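Local coordinates for protein branched-chain-amino-acid aminotransferase (Deinococcus radiodurans, PDB 3UZO) that probably transfers the amino group of leucine, valine or isoleucine to 2-oxoglutarate with the help of pyridoxal 5'-phosphate, at residues 264-267 / 268-272. Residues are numbered along the deposited sequence; the frame is centred on the assembly and turned at random.
Sequences PSIT and KYSLL. With PLP (pyridoxal-5'-phosphate), chain C.
Three groups of one helix start grip O3P of the pyridoxal phosphate: the hydroxyl Ser265 OG at 2.6 Å, the hydroxyl Thr267 OG1, and the amide Thr267 N at 2.7 Å. The neighbouring oxygen O2P takes the amide Ile266 N, with Ile266 CG1 3.4 Å from the same O2P. Ser265 does double duty. With its hydroxyl turned anti to the backbone N (chi1 169°), OG gives its proton to the phosphate and accepts from Lys268 N at 3.0 Å, an N-cap bond that is nearly straight (161°), while Ser265 O receives Tyr269 N. The capping turn is tight, bringing Ser265 CB within 3.5 Å of Lys268 CB. Further along, Ile266 O takes two donors from Ser270, N and OG, from opposite faces of its carbonyl plane; OG is the nearer at 2.7 Å and also meets Arg93. Thr267 and Leu271 run side by side, CG2 against CD1. The bent Lys268 chain lays CE over the centre of one face of the Tyr269 ring, 3.5 Å above its plane, and sends NZ to Asn243, while Pro264 CB meets the ring's edge at CE1. Arg100, Tyr207 and Thr304 also hydrogen-bond to the cofactor. Amides pointing out of the first turn, with the helix dipole probably adding to their pull on the phosphate, make this a phosphate-binding helix N-terminus, here that of helix 266-277 in a beta-alpha-beta unit of a class-IV aminotransferase.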
loop_
_atom_site.group_PDB
_atom_site.type_symbol
_atom_site.label_atom_id
_atom_site.label_comp_id
_atom_site.label_asym_id
_atom_site.label_seq_id
_atom_site.Cartn_x
_atom_site.Cartn_y
_atom_site.Cartn_z
ATOM N N PRO A 264 5.253 7.312 -13.812
ATOM C CA PRO A 264 5.425 7.924 -15.129
ATOM C C PRO A 264 4.464 9.120 -15.175
ATOM O O PRO A 264 3.307 8.998 -15.584
ATOM C CB PRO A 264 5.036 6.796 -16.082
ATOM C CG PRO A 264 3.994 6.051 -15.310
ATOM C CD PRO A 264 4.603 5.992 -13.925
ATOM N N SER A 265 4.964 10.264 -14.715
ATOM C CA SER A 265 4.195 11.502 -14.655
ATOM C C SER A 265 3.788 12.044 -16.020
ATOM O O SER A 265 4.634 12.267 -16.892
ATOM C CB SER A 265 5.005 12.570 -13.911
ATOM O OG SER A 265 4.418 13.853 -14.053
ATOM N N ILE A 266 2.489 12.270 -16.188
ATOM C CA ILE A 266 1.977 12.802 -17.437
ATOM C C ILE A 266 2.477 14.237 -17.592
ATOM O O ILE A 266 2.785 14.676 -18.699
ATOM C CB ILE A 266 0.427 12.799 -17.467
ATOM C CG1 ILE A 266 -0.107 11.391 -17.193
ATOM C CG2 ILE A 266 -0.067 13.308 -18.819
ATOM C CD1 ILE A 266 0.310 10.357 -18.205
ATOM N N THR A 267 2.557 14.973 -16.483
ATOM C CA THR A 267 3.038 16.342 -16.555
ATOM C C THR A 267 4.507 16.323 -17.001
ATOM O O THR A 267 4.928 17.150 -17.809
ATOM C CB THR A 267 2.922 17.079 -15.197
ATOM O OG1 THR A 267 1.572 17.003 -14.714
ATOM C CG2 THR A 267 3.286 18.548 -15.363
ATOM N N LYS A 268 5.276 15.376 -16.471
ATOM C CA LYS A 268 6.686 15.230 -16.827
ATOM C C LYS A 268 6.837 14.949 -18.328
ATOM O O LYS A 268 7.609 15.624 -19.019
ATOM C CB LYS A 268 7.313 14.094 -16.003
ATOM C CG LYS A 268 8.808 13.837 -16.241
ATOM C CD LYS A 268 9.056 12.740 -17.280
ATOM C CE LYS A 268 8.477 11.384 -16.856
ATOM N NZ LYS A 268 9.168 10.790 -15.672
ATOM N N TYR A 269 6.109 13.959 -18.842
ATOM C CA TYR A 269 6.210 13.660 -20.269
ATOM C C TYR A 269 5.753 14.835 -21.118
ATOM O O TYR A 269 6.259 15.056 -22.224
ATOM C CB TYR A 269 5.413 12.402 -20.629
ATOM C CG TYR A 269 6.104 11.140 -20.195
ATOM C CD1 TYR A 269 5.589 10.353 -19.167
ATOM C CD2 TYR A 269 7.318 10.762 -20.774
ATOM C CE1 TYR A 269 6.269 9.223 -18.720
ATOM C CE2 TYR A 269 8.004 9.638 -20.337
ATOM C CZ TYR A 269 7.477 8.876 -19.309
ATOM O OH TYR A 269 8.173 7.788 -18.846
ATOM N N SER A 270 4.791 15.595 -20.608
ATOM C CA SER A 270 4.310 16.755 -21.342
ATOM C C SER A 270 5.434 17.799 -21.411
ATOM O O SER A 270 5.719 18.359 -22.476
ATOM C CB SER A 270 3.073 17.340 -20.654
ATOM O OG SER A 270 2.026 16.378 -20.590
ATOM N N LEU A 271 6.068 18.053 -20.268
ATOM C CA LEU A 271 7.160 19.020 -20.187
ATOM C C LEU A 271 8.320 18.573 -21.071
ATOM O O LEU A 271 8.997 19.388 -21.693
ATOM C CB LEU A 271 7.632 19.155 -18.736
ATOM C CG LEU A 271 6.946 20.216 -17.867
ATOM C CD1 LEU A 271 5.462 20.248 -18.134
ATOM C CD2 LEU A 271 7.235 19.929 -16.407
ATOM N N LEU A 272 8.540 17.265 -21.104
ATOM C CA LEU A 272 9.594 16.668 -21.907
ATOM C C LEU A 272 9.346 17.045 -23.373
ATOM O O LEU A 272 10.267 17.441 -24.094
ATOM C CB LEU A 272 9.541 15.150 -21.721
ATOM C CG LEU A 272 10.780 14.287 -21.468
ATOM C CD1 LEU A 272 11.795 15.014 -20.621
ATOM C CD2 LEU A 272 10.335 12.992 -20.782
HETATM N N1 PLP C . 4.740 11.431 -8.608
HETATM C C2 PLP C . 3.780 10.989 -7.694
HETATM C C2A PLP C . 4.246 10.147 -6.503
HETATM C C3 PLP C . 2.404 11.348 -7.929
HETATM O O3 PLP C . 1.451 10.945 -7.072
HETATM C C4 PLP C . 2.048 12.141 -9.091
HETATM C C4A PLP C . 0.517 12.490 -9.310
HETATM C C5 PLP C . 3.121 12.573 -10.005
HETATM C C6 PLP C . 4.443 12.210 -9.745
HETATM C C5A PLP C . 2.916 13.388 -11.224
HETATM O O4P PLP C . 2.166 12.741 -12.217
HETATM P P PLP C . 1.087 13.539 -13.067
HETATM O O1P PLP C . 0.009 14.118 -12.215
HETATM O O2P PLP C . 0.568 12.446 -14.033
HETATM O O3P PLP C . 1.875 14.512 -13.897
#